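PDB 1DDZ: carbonic anhydrase from Porphyridium purpureum, which probably catalyses the reversible hydration of carbon dioxide to hydrogencarbonate and a proton, as a zinc-dependent carbonic anhydrase of the beta class. Local coordinates for residues Leu70-Ala75 with Lys123-Cys128; Ile98-Ile103 with Leu182-Gln187; Tyr119-His124 with Ala203-Thr208; Pro321-Ile326 with Gly344-His349. All blocks are in the same frame, centred on the assembly; numbering follows the deposited sequence.

Contacts 1, 2 and 3 belong to one carbonic anhydrase unit of the chain, and contact 4 to the second. Contact 1 pairs two inner strands of the first sheet and brings C74 to the zinc ion that D76, H130 and C133 also bind. Contact 2, centred about 10 Å from contact 1, fixes a loop there; the side chain of N100 comes within about 5 Å of the zinc ion. Contact 3 starts the next strand pairing beyond 124-130, where I125 N and T208 O, 2.9 Å apart, probably bond. In contact 4, from the other unit, V348 N probably bonds A75 O (3.1 Å), and F347 packs on I98 and D76, bordering the first zinc site.

Contact 1. Residues Leu70-Ala75 with Lys123-Cys128; sequences LWIGCA and KHILVC. With ZN (zinc ion), chain C.
A chi1 of 171° at W71 and of 178° at C128 turns both side chains back from their backbone N, which lays the indole of one parallel beta strand against the cysteine of the next. These are neighbouring inner strands of the mixed sheet of a beta-class carbonic anhydrase. C128 CB sits over one face of W71, 3.8 Å from the centroid of the six-membered ring in a CH-pi contact, while SG meets the ring obliquely. L126 CD1 reaches W71 CE3 at 3.7 Å. A leucine in place of W71 would probably lose both the CH-pi and the sulfur contact and open a gap on that side of C128. Glycine suits position 73, because a CB there would run into W71 NE1. On the other face of the sheet aliphatic chains pack against helices 107-119 and 172-193: I125 CG2 touches L70 CD1 and I72 CD1, each at 3.9 Å. Four backbone hydrogen bonds join the strands, among them I72 N to L126 O at 2.9 Å. Beyond them the strands part towards the metal, where C74 SG binds zinc at 2.4 Å. There a water accepts from C74 N (3.2 Å) and donates to C128 O (2.9 Å).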
loop_
_atom_site.group_PDB
_atom_site.type_symbol
_atom_site.label_atom_id
_atom_site.label_comp_id
_atom_site.label_asym_id
_atom_site.label_seq_id
_atom_site.Cartn_x
_atom_site.Cartn_y
_atom_site.Cartn_z
ATOM N N LEU A 70 -16.514 14.480 -1.239
ATOM C CA LEU A 70 -15.761 13.264 -1.021
ATOM C C LEU A 70 -15.572 13.358 0.503
ATOM O O LEU A 70 -15.183 14.403 1.026
ATOM C CB LEU A 70 -14.385 13.325 -1.676
ATOM C CG LEU A 70 -13.604 12.004 -1.784
ATOM C CD1 LEU A 70 -12.157 12.306 -1.695
ATOM C CD2 LEU A 70 -14.000 10.989 -0.749
ATOM N N TRP A 71 -15.903 12.295 1.215
ATOM C CA TRP A 71 -15.762 12.257 2.649
ATOM C C TRP A 71 -14.915 11.054 3.036
ATOM O O TRP A 71 -15.235 9.908 2.722
ATOM C CB TRP A 71 -17.130 12.167 3.272
ATOM C CG TRP A 71 -17.183 11.910 4.756
ATOM C CD1 TRP A 71 -16.861 10.751 5.407
ATOM C CD2 TRP A 71 -17.749 12.778 5.747
ATOM N NE1 TRP A 71 -17.215 10.840 6.724
ATOM C CE2 TRP A 71 -17.762 12.070 6.957
ATOM C CE3 TRP A 71 -18.275 14.069 5.711
ATOM C CZ2 TRP A 71 -18.274 12.614 8.125
ATOM C CZ3 TRP A 71 -18.792 14.608 6.870
ATOM C CH2 TRP A 71 -18.790 13.881 8.061
ATOM N N ILE A 72 -13.789 11.333 3.679
ATOM C CA ILE A 72 -12.870 10.305 4.152
ATOM C C ILE A 72 -13.086 10.229 5.668
ATOM O O ILE A 72 -12.789 11.177 6.397
ATOM C CB ILE A 72 -11.426 10.672 3.799
ATOM C CG1 ILE A 72 -11.291 10.798 2.275
ATOM C CG2 ILE A 72 -10.459 9.640 4.392
ATOM C CD1 ILE A 72 -10.332 11.851 1.820
ATOM N N GLY A 73 -13.687 9.125 6.111
ATOM C CA GLY A 73 -14.003 8.935 7.507
ATOM C C GLY A 73 -13.427 7.665 8.093
ATOM O O GLY A 73 -12.664 6.955 7.448
ATOM N N CYS A 74 -13.811 7.381 9.324
ATOM C CA CYS A 74 -13.334 6.231 10.048
ATOM C C CYS A 74 -14.345 5.107 10.003
ATOM O O CYS A 74 -15.547 5.336 10.013
ATOM C CB CYS A 74 -13.111 6.631 11.515
ATOM S SG CYS A 74 -12.453 5.340 12.588
ATOM N N ALA A 75 -13.832 3.874 10.022
ATOM C CA ALA A 75 -14.663 2.683 10.005
ATOM C C ALA A 75 -15.547 2.496 11.226
ATOM O O ALA A 75 -16.524 1.789 11.119
ATOM C CB ALA A 75 -13.811 1.448 9.796
ATOM N N LYS A 123 -16.389 18.732 -5.749
ATOM C CA LYS A 123 -15.939 20.083 -5.446
ATOM C C LYS A 123 -15.346 20.282 -4.054
ATOM O O LYS A 123 -14.574 21.204 -3.812
ATOM C CB LYS A 123 -17.085 21.089 -5.640
ATOM C CG LYS A 123 -17.492 21.330 -7.088
ATOM C CD LYS A 123 -16.302 21.713 -7.970
ATOM C CE LYS A 123 -16.654 21.593 -9.463
ATOM N NZ LYS A 123 -15.462 21.511 -10.378
ATOM N N HIS A 124 -15.751 19.449 -3.112
ATOM C CA HIS A 124 -15.280 19.591 -1.753
ATOM C C HIS A 124 -14.913 18.234 -1.219
ATOM O O HIS A 124 -15.620 17.266 -1.476
ATOM C CB HIS A 124 -16.385 20.176 -0.887
ATOM C CG HIS A 124 -16.933 21.469 -1.399
ATOM N ND1 HIS A 124 -18.173 21.570 -1.996
ATOM C CD2 HIS A 124 -16.390 22.710 -1.450
ATOM C CE1 HIS A 124 -18.362 22.815 -2.403
ATOM N NE2 HIS A 124 -17.294 23.523 -2.086
ATOM N N ILE A 125 -13.793 18.177 -0.503
ATOM C CA ILE A 125 -13.287 16.963 0.125
ATOM C C ILE A 125 -13.284 17.246 1.622
ATOM O O ILE A 125 -12.806 18.285 2.064
ATOM C CB ILE A 125 -11.835 16.639 -0.324
ATOM C CG1 ILE A 125 -11.785 16.367 -1.831
ATOM C CG2 ILE A 125 -11.273 15.427 0.467
ATOM C CD1 ILE A 125 -10.372 16.301 -2.344
ATOM N N LEU A 126 -13.860 16.345 2.400
ATOM C CA LEU A 126 -13.893 16.499 3.850
ATOM C C LEU A 126 -13.182 15.311 4.515
ATOM O O LEU A 126 -13.390 14.152 4.123
ATOM C CB LEU A 126 -15.344 16.539 4.358
ATOM C CG LEU A 126 -16.196 17.796 4.134
ATOM C CD1 LEU A 126 -17.645 17.508 4.357
ATOM C CD2 LEU A 126 -15.779 18.844 5.118
ATOM N N VAL A 127 -12.297 15.588 5.467
ATOM C CA VAL A 127 -11.660 14.509 6.224
ATOM C C VAL A 127 -12.316 14.663 7.588
ATOM O O VAL A 127 -12.262 15.728 8.187
ATOM C CB VAL A 127 -10.143 14.645 6.336
ATOM C CG1 VAL A 127 -9.611 13.508 7.168
ATOM C CG2 VAL A 127 -9.502 14.650 4.974
ATOM N N CYS A 128 -13.015 13.633 8.045
ATOM C CA CYS A 128 -13.720 13.719 9.312
ATOM C C CYS A 128 -13.255 12.689 10.313
ATOM O O CYS A 128 -13.190 11.507 9.996
ATOM C CB CYS A 128 -15.228 13.553 9.092
ATOM S SG CYS A 128 -16.212 13.572 10.571
HETATM ZN ZN ZN C . -12.559 5.761 14.944
HETATM O O HOH W 1 -15.101 9.691 11.109
#

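Contact 2. Residues Ile98-Ile103 with Leu182-Gln187; sequences IANQCI and LNVLEQ
N183 and Q187, one turn apart on helix 172-193, hold the backbone of the loop 98-103, which follows strand 92-97 in this alpha/beta fold and passes beside the zinc site. Two direct hydrogen bonds cross. N183 ND2 donates to A99 O at 3.1 Å, with the acceptor in the plane of the asparagine amide. C102 N gives a short bond of 2.6 Å to Q187 OE1, approaching from above the carbonyl plane. Within the helix, a bend at chi2 (-39°) lets Q187 NE2 donate to N183 OD1 at 3.0 Å, a bent bond, its donor above the carbonyl plane, that helps hold the two amides together. Amides suit a buried loop because they offer donor and acceptor without charge. Replacing Q187 by a leucine would probably leave the buried N-H of C102 without its acceptor and N183 somewhat freer to turn. Water extends the network, accepting from N100 ND2 (3.1 Å) and N183 ND2 (2.9 Å). N100, like A99 before it, has a positive phi, which asparagine tolerates better than most residues; its side chain touches C74, a zinc ligand. In the packing, Q187 CG lies 3.3 Å from N100 O, and Q187 CB 3.9 Å from C102 SG.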
loop_
_atom_site.group_PDB
_atom_site.type_symbol
_atom_site.label_atom_id
_atom_site.label_comp_id
_atom_site.label_asym_id
_atom_site.label_seq_id
_atom_site.Cartn_x
_atom_site.Cartn_y
_atom_site.Cartn_z
ATOM N N ILE A 98 -9.524 2.664 9.023
ATOM C CA ILE A 98 -9.190 2.798 10.437
ATOM C C ILE A 98 -8.582 4.172 10.715
ATOM O O ILE A 98 -7.530 4.528 10.162
ATOM C CB ILE A 98 -8.194 1.685 10.902
ATOM C CG1 ILE A 98 -8.862 0.304 10.846
ATOM C CG2 ILE A 98 -7.685 1.981 12.335
ATOM C CD1 ILE A 98 -10.044 0.156 11.788
ATOM N N ALA A 99 -9.259 4.941 11.560
ATOM C CA ALA A 99 -8.818 6.274 11.968
ATOM C C ALA A 99 -8.734 7.318 10.872
ATOM O O ALA A 99 -7.872 8.194 10.920
ATOM C CB ALA A 99 -7.485 6.191 12.714
ATOM N N ASN A 100 -9.618 7.225 9.873
ATOM C CA ASN A 100 -9.682 8.204 8.774
ATOM C C ASN A 100 -8.326 8.691 8.238
ATOM O O ASN A 100 -8.099 9.886 8.053
ATOM C CB ASN A 100 -10.595 9.407 9.153
ATOM C CG ASN A 100 -10.305 9.979 10.558
ATOM O OD1 ASN A 100 -10.874 9.533 11.550
ATOM N ND2 ASN A 100 -9.434 10.960 10.631
ATOM N N GLN A 101 -7.465 7.739 7.916
ATOM C CA GLN A 101 -6.141 8.034 7.428
ATOM C C GLN A 101 -6.080 8.387 5.965
ATOM O O GLN A 101 -6.820 7.843 5.143
ATOM C CB GLN A 101 -5.217 6.844 7.682
ATOM C CG GLN A 101 -4.964 6.555 9.135
ATOM C CD GLN A 101 -4.242 7.697 9.832
ATOM O OE1 GLN A 101 -4.829 8.424 10.641
ATOM N NE2 GLN A 101 -2.986 7.897 9.484
ATOM N N CYS A 102 -5.145 9.272 5.655
ATOM C CA CYS A 102 -4.891 9.702 4.315
ATOM C C CYS A 102 -3.386 9.552 4.123
ATOM O O CYS A 102 -2.665 10.529 3.927
ATOM C CB CYS A 102 -5.356 11.137 4.092
ATOM S SG CYS A 102 -7.143 11.307 4.146
ATOM N N ILE A 103 -2.931 8.303 4.158
ATOM C CA ILE A 103 -1.530 7.955 4.001
ATOM C C ILE A 103 -1.064 8.275 2.582
ATOM O O ILE A 103 -1.710 7.887 1.611
ATOM C CB ILE A 103 -1.333 6.462 4.351
ATOM C CG1 ILE A 103 -1.682 6.250 5.817
ATOM C CG2 ILE A 103 0.094 5.992 4.015
ATOM C CD1 ILE A 103 -2.009 4.843 6.175
ATOM N N LEU A 182 -5.512 16.641 15.847
ATOM C CA LEU A 182 -4.263 16.798 15.123
ATOM C C LEU A 182 -4.200 15.742 14.005
ATOM O O LEU A 182 -3.641 15.999 12.929
ATOM C CB LEU A 182 -3.072 16.650 16.085
ATOM C CG LEU A 182 -2.851 17.870 16.993
ATOM C CD1 LEU A 182 -1.846 17.554 18.112
ATOM C CD2 LEU A 182 -2.376 19.053 16.147
ATOM N N ASN A 183 -4.749 14.553 14.260
ATOM C CA ASN A 183 -4.763 13.503 13.240
ATOM C C ASN A 183 -5.549 14.022 12.011
ATOM O O ASN A 183 -5.044 14.014 10.893
ATOM C CB ASN A 183 -5.390 12.210 13.785
ATOM C CG ASN A 183 -5.331 11.050 12.772
ATOM O OD1 ASN A 183 -4.281 10.775 12.200
ATOM N ND2 ASN A 183 -6.462 10.403 12.534
ATOM N N VAL A 184 -6.745 14.551 12.228
ATOM C CA VAL A 184 -7.543 15.088 11.126
ATOM C C VAL A 184 -6.739 16.145 10.369
ATOM O O VAL A 184 -6.638 16.078 9.142
ATOM C CB VAL A 184 -8.880 15.719 11.618
ATOM C CG1 VAL A 184 -9.592 16.410 10.474
ATOM C CG2 VAL A 184 -9.777 14.678 12.196
ATOM N N LEU A 185 -6.111 17.076 11.094
ATOM C CA LEU A 185 -5.324 18.148 10.455
ATOM C C LEU A 185 -4.184 17.607 9.617
ATOM O O LEU A 185 -3.874 18.126 8.545
ATOM C CB LEU A 185 -4.741 19.117 11.488
ATOM C CG LEU A 185 -5.202 20.575 11.473
ATOM C CD1 LEU A 185 -4.245 21.402 12.316
ATOM C CD2 LEU A 185 -5.250 21.115 10.058
ATOM N N GLU A 186 -3.530 16.580 10.127
ATOM C CA GLU A 186 -2.436 15.954 9.390
ATOM C C GLU A 186 -2.970 15.260 8.105
ATOM O O GLU A 186 -2.376 15.348 7.039
ATOM C CB GLU A 186 -1.732 14.961 10.319
ATOM C CG GLU A 186 -0.210 14.973 10.216
ATOM C CD GLU A 186 0.411 16.376 10.374
ATOM O OE1 GLU A 186 0.896 16.886 9.338
ATOM O OE2 GLU A 186 0.431 16.945 11.510
ATOM N N GLN A 187 -4.119 14.602 8.195
ATOM C CA GLN A 187 -4.696 13.954 7.020
ATOM C C GLN A 187 -5.100 15.024 5.977
ATOM O O GLN A 187 -4.854 14.854 4.790
ATOM C CB GLN A 187 -5.874 13.039 7.408
ATOM C CG GLN A 187 -5.556 11.968 8.482
ATOM C CD GLN A 187 -4.175 11.335 8.338
ATOM O OE1 GLN A 187 -3.798 10.883 7.270
ATOM N NE2 GLN A 187 -3.399 11.344 9.416
HETATM O O HOH W 2 -8.807 11.708 13.563
#

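Contact 3. Residues Tyr119-His124 with Ala203-Thr208; sequences YLKVKH and AGQELT
V122, K123, Q205 and E206 share a single water that makes four hydrogen bonds, two given and two received. It donates to V122 O (2.7 Å) and E206 O, and accepts from K123 NZ and from Q205 NE2 (2.7 Å), so two chain segments that diverge here are joined through solvent. K123 is suited to this by its length: its CB leads away from the other segment, but a bend at chi2 (-53°) turns the chain back, after which it runs extended. K123 CD passes 3.3 Å from E206 O, and the ammonium group also donates to a second water, itself taking the N-H of E206 at 3.0 Å. Q205 arrives from the other side with a straight chain, which carries its amide to the first water. Further along both segments, toward their C-terminal ends, direct bonding begins: T208 N donates to K123 O at 3.1 Å, and L207 CA makes a CA-H...O contact with the same oxygen. Leucine fits position 207 because L207 CD1 turns inward, 3.5 Å from V122 O and 4.0 Å from V122 CG1. Glycine suits position 204, whose positive phi makes it the C-prime residue of the Schellman motif ending helix 195-202. L207 packs against that helix and helix 107-119, just where strands 124-130 and 208-214 begin to run parallel.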
loop_
_atom_site.group_PDB
_atom_site.type_symbol
_atom_site.label_atom_id
_atom_site.label_comp_id
_atom_site.label_asym_id
_atom_site.label_seq_id
_atom_site.Cartn_x
_atom_site.Cartn_y
_atom_site.Cartn_z
ATOM N N TYR A 119 -12.941 11.595 -12.015
ATOM C CA TYR A 119 -14.144 11.017 -12.587
ATOM C C TYR A 119 -15.381 11.825 -12.177
ATOM O O TYR A 119 -16.088 12.357 -13.018
ATOM C CB TYR A 119 -14.313 9.553 -12.161
ATOM C CG TYR A 119 -13.528 8.517 -12.967
ATOM C CD1 TYR A 119 -12.184 8.247 -12.699
ATOM C CD2 TYR A 119 -14.137 7.803 -14.007
ATOM C CE1 TYR A 119 -11.459 7.289 -13.455
ATOM C CE2 TYR A 119 -13.414 6.831 -14.782
ATOM C CZ TYR A 119 -12.064 6.589 -14.498
ATOM O OH TYR A 119 -11.229 5.757 -15.251
ATOM N N LEU A 120 -15.611 11.965 -10.876
ATOM C CA LEU A 120 -16.791 12.673 -10.381
ATOM C C LEU A 120 -16.732 14.196 -10.363
ATOM O O LEU A 120 -17.761 14.854 -10.250
ATOM C CB LEU A 120 -17.174 12.150 -8.993
ATOM C CG LEU A 120 -17.425 10.640 -8.944
ATOM C CD1 LEU A 120 -17.876 10.208 -7.570
ATOM C CD2 LEU A 120 -18.487 10.284 -9.971
ATOM N N LYS A 121 -15.545 14.772 -10.490
ATOM C CA LYS A 121 -15.433 16.225 -10.449
ATOM C C LYS A 121 -16.038 16.758 -9.149
ATOM O O LYS A 121 -16.802 17.714 -9.134
ATOM C CB LYS A 121 -16.095 16.853 -11.677
ATOM C CG LYS A 121 -15.428 16.455 -12.992
ATOM C CD LYS A 121 -13.963 16.768 -12.891
ATOM C CE LYS A 121 -13.194 16.386 -14.136
ATOM N NZ LYS A 121 -11.759 16.798 -13.962
ATOM N N VAL A 122 -15.671 16.108 -8.053
ATOM C CA VAL A 122 -16.126 16.476 -6.718
ATOM C C VAL A 122 -15.594 17.892 -6.404
ATOM O O VAL A 122 -14.475 18.217 -6.765
ATOM C CB VAL A 122 -15.617 15.401 -5.711
ATOM C CG1 VAL A 122 -14.424 15.864 -4.952
ATOM C CG2 VAL A 122 -16.713 14.941 -4.837
ATOM N N LYS A 123 -16.389 18.732 -5.749
ATOM C CA LYS A 123 -15.939 20.083 -5.446
ATOM C C LYS A 123 -15.346 20.282 -4.054
ATOM O O LYS A 123 -14.574 21.204 -3.812
ATOM C CB LYS A 123 -17.085 21.089 -5.640
ATOM C CG LYS A 123 -17.492 21.330 -7.088
ATOM C CD LYS A 123 -16.302 21.713 -7.970
ATOM C CE LYS A 123 -16.654 21.593 -9.463
ATOM N NZ LYS A 123 -15.462 21.511 -10.378
ATOM N N HIS A 124 -15.751 19.449 -3.112
ATOM C CA HIS A 124 -15.280 19.591 -1.753
ATOM C C HIS A 124 -14.913 18.234 -1.219
ATOM O O HIS A 124 -15.620 17.266 -1.476
ATOM C CB HIS A 124 -16.385 20.176 -0.887
ATOM C CG HIS A 124 -16.933 21.469 -1.399
ATOM N ND1 HIS A 124 -18.173 21.570 -1.996
ATOM C CD2 HIS A 124 -16.390 22.710 -1.450
ATOM C CE1 HIS A 124 -18.362 22.815 -2.403
ATOM N NE2 HIS A 124 -17.294 23.523 -2.086
ATOM N N ALA A 203 -4.280 23.141 -12.326
ATOM C CA ALA A 203 -5.174 23.317 -13.468
ATOM C C ALA A 203 -6.325 24.260 -13.133
ATOM O O ALA A 203 -7.276 24.390 -13.900
ATOM C CB ALA A 203 -5.716 21.978 -13.916
ATOM N N GLY A 204 -6.243 24.910 -11.976
ATOM C CA GLY A 204 -7.277 25.838 -11.573
ATOM C C GLY A 204 -8.636 25.231 -11.299
ATOM O O GLY A 204 -9.647 25.933 -11.378
ATOM N N GLN A 205 -8.677 23.942 -10.982
ATOM C CA GLN A 205 -9.946 23.273 -10.680
ATOM C C GLN A 205 -10.412 23.657 -9.275
ATOM O O GLN A 205 -9.631 23.633 -8.323
ATOM C CB GLN A 205 -9.800 21.744 -10.800
ATOM C CG GLN A 205 -11.024 20.953 -10.346
ATOM C CD GLN A 205 -10.899 19.495 -10.668
ATOM O OE1 GLN A 205 -10.068 19.110 -11.493
ATOM N NE2 GLN A 205 -11.717 18.666 -10.031
ATOM N N GLU A 206 -11.693 23.980 -9.156
ATOM C CA GLU A 206 -12.290 24.375 -7.890
ATOM C C GLU A 206 -12.344 23.141 -6.999
ATOM O O GLU A 206 -13.094 22.202 -7.286
ATOM C CB GLU A 206 -13.706 24.874 -8.145
ATOM C CG GLU A 206 -14.179 25.945 -7.197
ATOM C CD GLU A 206 -13.886 27.360 -7.702
ATOM O OE1 GLU A 206 -12.827 27.592 -8.333
ATOM O OE2 GLU A 206 -14.736 28.247 -7.458
ATOM N N LEU A 207 -11.561 23.140 -5.923
ATOM C CA LEU A 207 -11.507 21.987 -5.027
ATOM C C LEU A 207 -11.004 22.370 -3.639
ATOM O O LEU A 207 -9.814 22.698 -3.449
ATOM C CB LEU A 207 -10.585 20.899 -5.626
ATOM C CG LEU A 207 -10.368 19.560 -4.898
ATOM C CD1 LEU A 207 -11.689 18.816 -4.756
ATOM C CD2 LEU A 207 -9.381 18.716 -5.685
ATOM N N THR A 208 -11.897 22.307 -2.661
ATOM C CA THR A 208 -11.516 22.615 -1.286
ATOM C C THR A 208 -11.255 21.360 -0.461
ATOM O O THR A 208 -11.847 20.316 -0.708
ATOM C CB THR A 208 -12.617 23.377 -0.556
ATOM O OG1 THR A 208 -13.818 22.598 -0.565
ATOM C CG2 THR A 208 -12.855 24.730 -1.216
HETATM O O HOH W 3 -13.767 19.923 -8.794
HETATM O O HOH W 4 -13.685 23.789 -11.428
#

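Contact 4. Residues Pro321-Ile326 with Gly344-His349; sequences PEILWI and GEVFVH
W325 and F347 are joined by a backbone hydrogen bond of 2.7 Å from W325 N to F347 O, with H349 N to W325 O (2.8 Å) and F347 N to I323 O (2.9 Å) on either side of it. The pattern pairs the two parallel strands of a beta-alpha-beta unit, 323-328 and 346-351, linked through helix 335-338. Before the strands close up, a water accepts from E322 N and donates to E345 O. Proline fits at 321, where its ring packs on backbone: P321 CB is 3.3 Å from E345 O, and P321 CG meets F347 CB. Glycine fits at 344 because a CB would jam against the preceding carbonyl. On one face of the sheet V346 CG2 lies 3.8 Å from W325 CB, beside helix 335-338. On the other, the chi1 of F347 (-158°) places CG opposite the backbone N and carries the ring away from strand 323-328; L324 CD2 still lies at its edge, 4.0 Å from F347 CD2. The phenyl ring also packs on D76, a ligand of the first zinc. H349 ND1 is hydrogen-bonded to R96 O, while H349 CD2 lies 4.1 Å from I326 CG2.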
loop_
_atom_site.group_PDB
_atom_site.type_symbol
_atom_site.label_atom_id
_atom_site.label_comp_id
_atom_site.label_asym_id
_atom_site.label_seq_id
_atom_site.Cartn_x
_atom_site.Cartn_y
_atom_site.Cartn_z
ATOM N N PRO A 321 -20.229 -3.073 17.329
ATOM C CA PRO A 321 -20.772 -3.666 16.112
ATOM C C PRO A 321 -20.494 -5.148 15.993
ATOM O O PRO A 321 -19.386 -5.589 16.266
ATOM C CB PRO A 321 -20.058 -2.877 15.004
ATOM C CG PRO A 321 -18.765 -2.457 15.653
ATOM C CD PRO A 321 -19.246 -2.022 17.007
ATOM N N GLU A 322 -21.485 -5.896 15.528
ATOM C CA GLU A 322 -21.337 -7.327 15.339
ATOM C C GLU A 322 -21.122 -7.696 13.870
ATOM O O GLU A 322 -21.035 -8.877 13.526
ATOM C CB GLU A 322 -22.532 -8.055 15.927
ATOM C CG GLU A 322 -22.533 -8.029 17.450
ATOM C CD GLU A 322 -23.916 -8.180 18.071
ATOM O OE1 GLU A 322 -23.999 -8.130 19.322
ATOM O OE2 GLU A 322 -24.915 -8.329 17.324
ATOM N N ILE A 323 -20.984 -6.680 13.019
ATOM C CA ILE A 323 -20.754 -6.874 11.589
ATOM C C ILE A 323 -19.806 -5.891 10.956
ATOM O O ILE A 323 -19.817 -4.708 11.274
ATOM C CB ILE A 323 -22.038 -6.777 10.737
ATOM C CG1 ILE A 323 -23.079 -5.906 11.425
ATOM C CG2 ILE A 323 -22.571 -8.139 10.442
ATOM C CD1 ILE A 323 -24.424 -5.975 10.768
ATOM N N LEU A 324 -18.998 -6.402 10.040
ATOM C CA LEU A 324 -18.084 -5.588 9.288
ATOM C C LEU A 324 -18.781 -5.576 7.933
ATOM O O LEU A 324 -19.143 -6.640 7.405
ATOM C CB LEU A 324 -16.734 -6.277 9.116
ATOM C CG LEU A 324 -15.467 -5.494 8.700
ATOM C CD1 LEU A 324 -14.612 -6.380 7.844
ATOM C CD2 LEU A 324 -15.709 -4.177 8.016
ATOM N N TRP A 325 -18.961 -4.381 7.385
ATOM C CA TRP A 325 -19.568 -4.215 6.086
ATOM C C TRP A 325 -18.507 -3.601 5.184
ATOM O O TRP A 325 -17.939 -2.567 5.537
ATOM C CB TRP A 325 -20.751 -3.261 6.194
ATOM C CG TRP A 325 -21.542 -3.141 4.940
ATOM C CD1 TRP A 325 -21.233 -2.399 3.830
ATOM C CD2 TRP A 325 -22.824 -3.726 4.686
ATOM N NE1 TRP A 325 -22.255 -2.480 2.911
ATOM C CE2 TRP A 325 -23.241 -3.285 3.416
ATOM C CE3 TRP A 325 -23.660 -4.580 5.416
ATOM C CZ2 TRP A 325 -24.471 -3.663 2.859
ATOM C CZ3 TRP A 325 -24.877 -4.957 4.860
ATOM C CH2 TRP A 325 -25.269 -4.496 3.592
ATOM N N ILE A 326 -18.188 -4.263 4.068
ATOM C CA ILE A 326 -17.230 -3.756 3.093
ATOM C C ILE A 326 -18.042 -3.377 1.851
ATOM O O ILE A 326 -18.555 -4.251 1.148
ATOM C CB ILE A 326 -16.193 -4.809 2.732
ATOM C CG1 ILE A 326 -15.469 -5.236 4.010
ATOM C CG2 ILE A 326 -15.251 -4.253 1.649
ATOM C CD1 ILE A 326 -14.713 -6.549 3.921
ATOM N N GLY A 344 -24.233 2.851 13.763
ATOM C CA GLY A 344 -23.160 2.463 14.655
ATOM C C GLY A 344 -23.158 1.026 15.125
ATOM O O GLY A 344 -22.417 0.658 16.037
ATOM N N GLU A 345 -24.009 0.201 14.545
ATOM C CA GLU A 345 -23.978 -1.190 14.938
ATOM C C GLU A 345 -23.267 -1.980 13.869
ATOM O O GLU A 345 -23.125 -3.187 13.965
ATOM C CB GLU A 345 -25.362 -1.718 15.242
ATOM C CG GLU A 345 -25.827 -1.238 16.595
ATOM C CD GLU A 345 -27.134 -1.847 17.033
ATOM O OE1 GLU A 345 -27.691 -2.688 16.289
ATOM O OE2 GLU A 345 -27.601 -1.478 18.136
ATOM N N VAL A 346 -22.783 -1.271 12.854
ATOM C CA VAL A 346 -22.025 -1.895 11.783
ATOM C C VAL A 346 -20.736 -1.106 11.523
ATOM O O VAL A 346 -20.740 0.124 11.522
ATOM C CB VAL A 346 -22.887 -2.219 10.479
ATOM C CG1 VAL A 346 -24.317 -1.776 10.620
ATOM C CG2 VAL A 346 -22.268 -1.681 9.242
ATOM N N PHE A 347 -19.628 -1.846 11.503
ATOM C CA PHE A 347 -18.277 -1.336 11.263
ATOM C C PHE A 347 -18.195 -1.308 9.745
ATOM O O PHE A 347 -18.444 -2.327 9.115
ATOM C CB PHE A 347 -17.284 -2.356 11.838
ATOM C CG PHE A 347 -15.923 -1.803 12.142
ATOM C CD1 PHE A 347 -15.752 -0.843 13.132
ATOM C CD2 PHE A 347 -14.800 -2.271 11.451
ATOM C CE1 PHE A 347 -14.473 -0.358 13.432
ATOM C CE2 PHE A 347 -13.514 -1.792 11.743
ATOM C CZ PHE A 347 -13.353 -0.832 12.736
ATOM N N VAL A 348 -17.794 -0.190 9.147
ATOM C CA VAL A 348 -17.775 -0.066 7.692
ATOM C C VAL A 348 -16.475 0.300 6.993
ATOM O O VAL A 348 -15.754 1.203 7.414
ATOM C CB VAL A 348 -18.835 0.977 7.228
ATOM C CG1 VAL A 348 -18.885 1.064 5.709
ATOM C CG2 VAL A 348 -20.200 0.632 7.752
ATOM N N HIS A 349 -16.213 -0.375 5.873
ATOM C CA HIS A 349 -15.039 -0.101 5.055
ATOM C C HIS A 349 -15.586 0.178 3.650
ATOM O O HIS A 349 -16.432 -0.554 3.165
ATOM C CB HIS A 349 -14.090 -1.306 5.028
ATOM C CG HIS A 349 -12.875 -1.108 4.168
ATOM N ND1 HIS A 349 -12.142 0.064 4.165
ATOM C CD2 HIS A 349 -12.270 -1.927 3.276
ATOM C CE1 HIS A 349 -11.147 -0.045 3.304
ATOM N NE2 HIS A 349 -11.201 -1.244 2.750
HETATM O O HOH W 5 -24.374 -5.435 15.244
#